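Local coordinates for protein C-type lectin domain family 4, member a4 (Mus musculus, PDB 3VYK) that binds glycans through a calcium-dependent C-type lectin domain and recognises bisecting N-acetylglucosamine on N-glycans as a dendritic-cell inhibitory receptor, at residues 55-66 and 99-110. Residues are numbered along the deposited sequence; the frame is centred on the assembly and turned at random.
With NAG (2-acetamido-2-deoxy-beta-D-glucopyranose), chain B; SO4 (sulfate ion), chain E; SO4 (sulfate ion), chain D.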
ATOM      1  N   LEU A  55       3.997  -7.356  -8.002  1.00 17.67           N
ATOM      2  CA  LEU A  55       2.725  -6.777  -8.457  1.00 18.31           C
ATOM      3  C   LEU A  55       2.489  -6.879  -9.957  1.00 18.86           C
ATOM      4  O   LEU A  55       3.431  -6.913 -10.752  1.00 20.06           O
ATOM      5  CB  LEU A  55       2.648  -5.302  -8.050  1.00 17.36           C
ATOM      6  CG  LEU A  55       2.808  -4.939  -6.577  1.00 16.73           C
ATOM      7  CD1 LEU A  55       2.687  -3.434  -6.429  1.00 16.15           C
ATOM      8  CD2 LEU A  55       1.811  -5.660  -5.678  1.00 16.40           C
ATOM      9  N   ASN A  56       1.211  -6.879 -10.336  1.00 19.92           N
ATOM     10  CA  ASN A  56       0.813  -6.842 -11.734  1.00 21.59           C
ATOM     11  C   ASN A  56       0.767  -5.395 -12.214  1.00 21.48           C
ATOM     12  O   ASN A  56       0.107  -4.552 -11.591  1.00 21.80           O
ATOM     13  CB  ASN A  56      -0.560  -7.501 -11.888  1.00 22.46           C
ATOM     14  CG  ASN A  56      -0.926  -7.773 -13.338  1.00 24.53           C
ATOM     15  OD1 ASN A  56      -0.898  -6.879 -14.181  1.00 25.73           O
ATOM     16  ND2 ASN A  56      -1.268  -9.025 -13.631  1.00 27.12           N
ATOM     17  N   THR A  57       1.454  -5.101 -13.318  1.00 21.58           N
ATOM     18  CA  THR A  57       1.526  -3.723 -13.818  0.70 21.45           C
ATOM     19  C   THR A  57       0.183  -3.157 -14.300  1.00 21.56           C
ATOM     20  O   THR A  57       0.056  -1.949 -14.470  1.00 22.13           O
ATOM     21  CB  THR A  57       2.591  -3.541 -14.921  1.00 22.97           C
ATOM     22  OG1 THR A  57       2.237  -4.322 -16.069  1.00 23.91           O
ATOM     23  CG2 THR A  57       3.962  -3.966 -14.416  1.00 22.57           C
ATOM     24  N   SER A  58      -0.808  -4.024 -14.504  1.00 21.79           N
ATOM     25  CA  SER A  58      -2.137  -3.573 -14.921  0.50 21.19           C
ATOM     26  C   SER A  58      -3.025  -3.171 -13.742  1.00 20.60           C
ATOM     27  O   SER A  58      -4.102  -2.617 -13.944  1.00 21.51           O
ATOM     28  CB  SER A  58      -2.840  -4.634 -15.776  1.00 23.49           C
ATOM     29  OG  SER A  58      -3.185  -5.769 -15.002  1.00 27.40           O
ATOM     30  N   ALA A  59      -2.565  -3.425 -12.517  0.50 17.08           N
ATOM     31  CA  ALA A  59      -3.398  -3.234 -11.328  0.50 15.55           C
ATOM     32  C   ALA A  59      -2.869  -2.166 -10.376  0.50 14.40           C
ATOM     33  O   ALA A  59      -1.680  -1.853 -10.366  0.50 13.22           O
ATOM     34  CB  ALA A  59      -3.579  -4.552 -10.585  1.00 16.65           C
ATOM     35  N   GLY A  60      -3.774  -1.620  -9.569  1.00 14.54           N
ATOM     36  CA  GLY A  60      -3.415  -0.687  -8.493  1.00 14.43           C
ATOM     37  C   GLY A  60      -3.636  -1.319  -7.136  1.00 14.68           C
ATOM     38  O   GLY A  60      -4.578  -2.094  -6.941  1.00 15.27           O
ATOM     39  N   TYR A  61      -2.778  -0.974  -6.176  1.00 13.98           N
ATOM     40  CA  TYR A  61      -2.787  -1.654  -4.887  1.00 13.47           C
ATOM     41  C   TYR A  61      -2.818  -0.667  -3.734  1.00 13.09           C
ATOM     42  O   TYR A  61      -1.891   0.135  -3.571  1.00 13.38           O
ATOM     43  CB  TYR A  61      -1.546  -2.556  -4.757  1.00 13.96           C
ATOM     44  CG  TYR A  61      -1.454  -3.624  -5.828  1.00 14.68           C
ATOM     45  CD1 TYR A  61      -1.866  -4.921  -5.561  1.00 14.85           C
ATOM     46  CD2 TYR A  61      -0.949  -3.331  -7.104  1.00 15.15           C
ATOM     47  CE1 TYR A  61      -1.794  -5.910  -6.540  1.00 15.54           C
ATOM     48  CE2 TYR A  61      -0.874  -4.311  -8.090  1.00 15.60           C
ATOM     49  CZ  TYR A  61      -1.295  -5.599  -7.790  1.00 15.85           C
ATOM     50  OH  TYR A  61      -1.230  -6.599  -8.744  1.00 17.90           O
ATOM     51  N   PHE A  62      -3.868  -0.731  -2.919  1.00 13.04           N
ATOM     52  CA  PHE A  62      -3.948   0.096  -1.720  1.00 13.12           C
ATOM     53  C   PHE A  62      -2.816  -0.237  -0.762  1.00 12.92           C
ATOM     54  O   PHE A  62      -2.464  -1.420  -0.573  1.00 13.70           O
ATOM     55  CB  PHE A  62      -5.278  -0.109  -0.985  1.00 13.15           C
ATOM     56  CG  PHE A  62      -6.411   0.713  -1.526  1.00 13.63           C
ATOM     57  CD1 PHE A  62      -6.318   2.104  -1.592  1.00 13.70           C
ATOM     58  CD2 PHE A  62      -7.589   0.098  -1.923  1.00 13.83           C
ATOM     59  CE1 PHE A  62      -7.364   2.877  -2.084  1.00 14.08           C
ATOM     60  CE2 PHE A  62      -8.642   0.864  -2.406  1.00 13.79           C
ATOM     61  CZ  PHE A  62      -8.535   2.247  -2.486  1.00 14.13           C
ATOM     62  N   ILE A  63      -2.271   0.817  -0.163  1.00 12.44           N
ATOM     63  CA  ILE A  63      -1.326   0.684   0.951  1.00 12.07           C
ATOM     64  C   ILE A  63      -1.914   1.342   2.189  1.00 12.13           C
ATOM     65  O   ILE A  63      -2.976   1.967   2.114  1.00 12.46           O
ATOM     66  CB  ILE A  63       0.064   1.255   0.590  1.00 12.37           C
ATOM     67  CG1 ILE A  63       0.015   2.781   0.420  1.00 12.13           C
ATOM     68  CG2 ILE A  63       0.593   0.554  -0.652  1.00 12.76           C
ATOM     69  CD1 ILE A  63       1.366   3.444   0.167  1.00 12.48           C
ATOM     70  N   GLY A  64      -1.244   1.210   3.326  1.00 12.35           N
ATOM     71  CA  GLY A  64      -1.782   1.700   4.591  1.00 12.41           C
ATOM     72  C   GLY A  64      -1.474   3.151   4.917  1.00 12.95           C
ATOM     73  O   GLY A  64      -1.173   3.466   6.066  1.00 13.44           O
ATOM     74  N   LEU A  65      -1.555   4.028   3.912  1.00 12.74           N
ATOM     75  CA  LEU A  65      -1.204   5.439   4.067  1.00 12.93           C
ATOM     76  C   LEU A  65      -2.444   6.285   3.834  1.00 13.25           C
ATOM     77  O   LEU A  65      -3.127   6.110   2.825  1.00 13.42           O
ATOM     78  CB  LEU A  65      -0.105   5.821   3.059  1.00 13.31           C
ATOM     79  CG  LEU A  65       0.550   7.188   3.255  1.00 12.94           C
ATOM     80  CD1 LEU A  65       1.263   7.281   4.599  1.00 13.79           C
ATOM     81  CD2 LEU A  65       1.509   7.497   2.108  1.00 13.60           C
ATOM     82  N   LEU A  66      -2.715   7.202   4.757  1.00 13.58           N
ATOM     83  CA  LEU A  66      -3.930   8.027   4.713  0.50 13.34           C
ATOM     84  C   LEU A  66      -3.643   9.498   4.943  1.00 13.48           C
ATOM     85  O   LEU A  66      -2.776   9.839   5.724  1.00 13.99           O
ATOM     86  CB  LEU A  66      -4.899   7.577   5.799  1.00 15.16           C
ATOM     87  CG  LEU A  66      -5.376   6.131   5.729  1.00 15.88           C
ATOM     88  CD1 LEU A  66      -6.112   5.784   7.009  1.00 18.06           C
ATOM     89  CD2 LEU A  66      -6.266   5.918   4.520  1.00 16.67           C
ATOM     90  N   ARG A  99      -7.874  10.724  -0.469  1.00 13.65           N
ATOM     91  CA  ARG A  99      -7.263  10.642   0.856  1.00 13.98           C
ATOM     92  C   ARG A  99      -6.547   9.326   1.128  1.00 13.61           C
ATOM     93  O   ARG A  99      -5.917   9.176   2.174  1.00 13.75           O
ATOM     94  CB  ARG A  99      -8.311  10.920   1.942  1.00 15.45           C
ATOM     95  CG  ARG A  99      -8.915  12.325   1.880  1.00 17.03           C
ATOM     96  CD  ARG A  99      -9.910  12.566   3.022  1.00 17.62           C
ATOM     97  NE  ARG A  99     -10.795  11.414   3.186  1.00 18.23           N
ATOM     98  CZ  ARG A  99     -11.880  11.184   2.452  1.00 19.11           C
ATOM     99  NH1 ARG A  99     -12.259  12.049   1.512  1.00 19.06           N
ATOM    100  NH2 ARG A  99     -12.585  10.088   2.666  1.00 20.18           N
ATOM    101  N   CYS A 100      -6.665   8.384   0.189  1.00 13.02           N
ATOM    102  CA  CYS A 100      -6.026   7.074   0.258  1.00 13.01           C
ATOM    103  C   CYS A 100      -4.964   6.993  -0.830  1.00 12.57           C
ATOM    104  O   CYS A 100      -4.868   7.883  -1.676  1.00 12.51           O
ATOM    105  CB  CYS A 100      -7.063   5.964   0.102  1.00 13.53           C
ATOM    106  SG  CYS A 100      -8.097   5.754   1.576  1.00 14.79           S
ATOM    107  N   VAL A 101      -4.141   5.953  -0.769  1.00 12.19           N
ATOM    108  CA  VAL A 101      -2.961   5.851  -1.633  1.00 12.15           C
ATOM    109  C   VAL A 101      -2.846   4.459  -2.231  1.00 11.76           C
ATOM    110  O   VAL A 101      -2.985   3.445  -1.517  1.00 12.32           O
ATOM    111  CB  VAL A 101      -1.673   6.172  -0.837  1.00 11.71           C
ATOM    112  CG1 VAL A 101      -0.427   6.090  -1.728  1.00 12.40           C
ATOM    113  CG2 VAL A 101      -1.745   7.543  -0.183  1.00 12.43           C
ATOM    114  N   ILE A 102      -2.585   4.418  -3.542  1.00 11.61           N
ATOM    115  CA  ILE A 102      -2.230   3.175  -4.205  1.00 12.02           C
ATOM    116  C   ILE A 102      -0.821   3.217  -4.774  1.00 12.19           C
ATOM    117  O   ILE A 102      -0.294   4.283  -5.099  1.00 11.78           O
ATOM    118  CB  ILE A 102      -3.200   2.787  -5.364  1.00 12.13           C
ATOM    119  CG1 ILE A 102      -3.266   3.875  -6.449  1.00 12.80           C
ATOM    120  CG2 ILE A 102      -4.562   2.405  -4.802  1.00 13.34           C
ATOM    121  CD1 ILE A 102      -4.061   3.471  -7.683  1.00 12.89           C
ATOM    122  N   ILE A 103      -0.234   2.031  -4.877  1.00 12.50           N
ATOM    123  CA  ILE A 103       0.897   1.794  -5.762  1.00 13.23           C
ATOM    124  C   ILE A 103       0.308   1.453  -7.130  1.00 13.46           C
ATOM    125  O   ILE A 103      -0.520   0.549  -7.254  1.00 14.47           O
ATOM    126  CB  ILE A 103       1.764   0.619  -5.260  1.00 13.72           C
ATOM    127  CG1 ILE A 103       2.374   0.951  -3.899  1.00 14.05           C
ATOM    128  CG2 ILE A 103       2.859   0.279  -6.270  1.00 14.18           C
ATOM    129  CD1 ILE A 103       3.146  -0.195  -3.276  1.00 14.01           C
ATOM    130  N   ASN A 104       0.741   2.173  -8.153  1.00 13.53           N
ATOM    131  CA  ASN A 104       0.410   1.803  -9.536  1.00 14.47           C
ATOM    132  C   ASN A 104       1.577   2.053 -10.481  1.00 15.01           C
ATOM    133  O   ASN A 104       2.585   2.683 -10.115  1.00 13.95           O
ATOM    134  CB  ASN A 104      -0.917   2.452 -10.020  1.00 14.78           C
ATOM    135  CG  ASN A 104      -0.840   3.968 -10.152  1.00 14.95           C
ATOM    136  OD1 ASN A 104       0.168   4.584  -9.860  1.00 15.68           O
ATOM    137  ND2 ASN A 104      -1.942   4.585 -10.597  1.00 15.35           N
ATOM    138  N   HIS A 105       1.448   1.521 -11.693  1.00 15.95           N
ATOM    139  CA  HIS A 105       2.528   1.558 -12.657  1.00 18.12           C
ATOM    140  C   HIS A 105       2.237   2.478 -13.806  1.00 19.12           C
ATOM    141  O   HIS A 105       1.123   2.494 -14.330  1.00 19.68           O
ATOM    142  CB  HIS A 105       2.796   0.154 -13.163  1.00 18.84           C
ATOM    143  CG  HIS A 105       4.059   0.041 -13.960  1.00 19.55           C
ATOM    144  ND1 HIS A 105       4.078   0.143 -15.310  1.00 21.25           N
ATOM    145  CD2 HIS A 105       5.375  -0.150 -13.557  1.00 20.14           C
ATOM    146  CE1 HIS A 105       5.343   0.009 -15.746  1.00 21.28           C
ATOM    147  NE2 HIS A 105       6.139  -0.165 -14.675  1.00 21.45           N
ATOM    148  N   LYS A 106       3.243   3.262 -14.176  1.00 20.51           N
ATOM    149  CA  LYS A 106       3.152   4.218 -15.285  1.00 22.68           C
ATOM    150  C   LYS A 106       4.383   4.043 -16.166  1.00 24.71           C
ATOM    151  O   LYS A 106       5.216   3.176 -15.901  1.00 25.77           O
ATOM    152  CB  LYS A 106       3.025   5.660 -14.758  1.00 22.70           C
ATOM    153  CG  LYS A 106       1.729   5.912 -14.002  1.00 22.02           C
ATOM    154  CD  LYS A 106       1.658   7.261 -13.288  1.00 21.88           C
ATOM    155  CE  LYS A 106       1.240   8.386 -14.220  1.00 22.81           C
ATOM    156  NZ  LYS A 106       0.904   9.582 -13.409  1.00 21.06           N
ATOM    157  N   THR A 107       4.494   4.851 -17.220  1.00 28.49           N
ATOM    158  CA  THR A 107       5.627   4.738 -18.142  1.00 30.22           C
ATOM    159  C   THR A 107       6.958   5.002 -17.435  1.00 30.02           C
ATOM    160  O   THR A 107       7.993   4.449 -17.806  1.00 31.49           O
ATOM    161  CB  THR A 107       5.479   5.687 -19.347  1.00 31.32           C
ATOM    162  OG1 THR A 107       5.450   7.045 -18.891  1.00 34.62           O
ATOM    163  CG2 THR A 107       4.193   5.387 -20.109  1.00 32.18           C
ATOM    164  N   THR A 108       6.908   5.841 -16.403  1.00 28.63           N
ATOM    165  CA  THR A 108       8.082   6.211 -15.614  1.00 28.76           C
ATOM    166  C   THR A 108       8.384   5.197 -14.506  1.00 27.29           C
ATOM    167  O   THR A 108       9.363   5.355 -13.767  1.00 29.21           O
ATOM    168  CB  THR A 108       7.897   7.600 -14.977  1.00 29.51           C
ATOM    169  OG1 THR A 108       6.608   7.661 -14.351  1.00 32.21           O
ATOM    170  CG2 THR A 108       7.994   8.694 -16.033  1.00 30.00           C
ATOM    171  N   GLY A 109       7.542   4.170 -14.393  1.00 24.85           N
ATOM    172  CA  GLY A 109       7.732   3.095 -13.420  1.00 22.08           C
ATOM    173  C   GLY A 109       6.658   3.021 -12.342  1.00 19.35           C
ATOM    174  O   GLY A 109       5.562   3.553 -12.507  1.00 18.99           O
ATOM    175  N   TRP A 110       6.979   2.328 -11.252  1.00 18.03           N
ATOM    176  CA  TRP A 110       6.077   2.220 -10.103  1.00 15.83           C
ATOM    177  C   TRP A 110       6.113   3.441  -9.239  1.00 15.49           C
ATOM    178  O   TRP A 110       7.135   4.114  -9.137  1.00 16.54           O
ATOM    179  CB  TRP A 110       6.462   1.015  -9.257  1.00 15.97           C
ATOM    180  CG  TRP A 110       6.122  -0.289  -9.901  1.00 16.37           C
ATOM    181  CD1 TRP A 110       6.992  -1.170 -10.545  1.00 16.66           C
ATOM    182  CD2 TRP A 110       4.809  -0.928  -9.971  1.00 16.39           C
ATOM    183  NE1 TRP A 110       6.326  -2.274 -10.993  1.00 17.48           N
ATOM    184  CE2 TRP A 110       5.009  -2.198 -10.690  1.00 16.93           C
ATOM    185  CE3 TRP A 110       3.527  -0.586  -9.543  1.00 16.59           C
ATOM    186  CZ2 TRP A 110       3.960  -3.069 -10.947  1.00 17.05           C
ATOM    187  CZ3 TRP A 110       2.476  -1.475  -9.802  1.00 16.62           C
ATOM    188  CH2 TRP A 110       2.691  -2.688 -10.492  1.00 16.86           C
TER
HETATM  189  C1  NAG B   3      -6.215   7.287 -11.235  1.00 15.21           C
HETATM  190  C2  NAG B   3      -5.177   6.218 -11.611  1.00 16.32           C
HETATM  191  C3  NAG B   3      -5.820   4.841 -11.770  1.00 17.46           C
HETATM  192  C4  NAG B   3      -6.718   4.521 -10.574  1.00 17.41           C
HETATM  193  C5  NAG B   3      -7.677   5.677 -10.266  1.00 16.36           C
HETATM  194  C6  NAG B   3      -8.450   5.469  -8.970  1.00 16.13           C
HETATM  195  C7  NAG B   3      -3.271   7.240 -12.767  1.00 17.19           C
HETATM  196  C8  NAG B   3      -2.732   7.742 -14.069  1.00 17.73           C
HETATM  197  N2  NAG B   3      -4.490   6.700 -12.797  1.00 17.08           N
HETATM  198  O3  NAG B   3      -4.797   3.866 -11.856  1.00 19.66           O
HETATM  199  O4  NAG B   3      -7.453   3.347 -10.816  1.00 18.12           O
HETATM  200  O5  NAG B   3      -6.939   6.871 -10.089  1.00 15.34           O
HETATM  201  O6  NAG B   3      -9.626   4.712  -9.164  1.00 17.15           O
HETATM  202  O7  NAG B   3      -2.608   7.345 -11.725  1.00 17.24           O
HETATM  203  S   SO4 E1009      10.634   1.264 -10.916  1.00 42.77           S
HETATM  204  O1  SO4 E1009      10.717   0.192  -9.899  1.00 41.58           O
HETATM  205  O2  SO4 E1009       9.353   1.128 -11.646  1.00 41.62           O
HETATM  206  O3  SO4 E1009      11.758   1.148 -11.874  1.00 44.27           O
HETATM  207  O4  SO4 E1009      10.668   2.590 -10.256  1.00 44.85           O
HETATM  208  S   SO4 D1008     -15.757  10.862   0.744  1.00 20.86           S
HETATM  209  O1  SO4 D1008     -15.271  10.612   2.131  1.00 19.72           O
HETATM  210  O2  SO4 D1008     -17.046  11.607   0.729  1.00 18.40           O
HETATM  211  O3  SO4 D1008     -14.726  11.605  -0.018  1.00 20.98           O
HETATM  212  O4  SO4 D1008     -15.974   9.544   0.099  1.00 21.69           O
HETATM  213  O   HOH W   1      -0.669  -0.220 -12.325  1.00 19.62           O
HETATM  214  O   HOH W   2      -4.414   4.314   1.354  1.00 16.97           O
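L55 lays its CD1 methyl over one face of the W110 six-membered ring, 4.3 Å from the ring centroid, while its CB meets W110 CH2. CD1 also touches CG2 of I103, and CD2 lies over the Y61 ring, putting the leucine between side chains of three strands. T57 CG2 stands almost centrally above the H105 imidazole, 4.1 Å from its centroid and 11° off the normal, and touches W110 CZ2 obliquely, 3.6 Å away. With CG anti to the backbone N (chi1 -169°), the H105 ring is carried alongside the threonine, its CD2 above one face of the indole, toward the rim.

Inward from this loop, Y61 and I103 form an antiparallel hydrogen-bonded pair, with Y61 N to I103 O at 2.9 Å and the return bond from I103 N. I63 N then reaches V101 O along a nearly straight path (168°). The branches of I63 divide between two neighbours, CG2 against I103 CG1 and CD1 against V101 CG1, each at 3.7 Å; F62 packs on I102 CG2 and C100 CB among W25, H121 and I115. Where the pairing opens, water takes over: one molecule accepts from H105 N and donates to T57 O and A59 O, and a second accepts from V101 N beside I63 O and L65 O.

These strands belong to the C-type lectin fold, and C100 is tied by a disulfide to C117. The amide end of N104 leads away from 55-66, and its ND2 donates to O7 (3.1 Å) and O3 of the bound N-acetylglucosamine, which D119 and H121 also hold. The chemistry thus divides: apolar packing and backbone bonds fix the strand, while an amide on it is turned to the sugar.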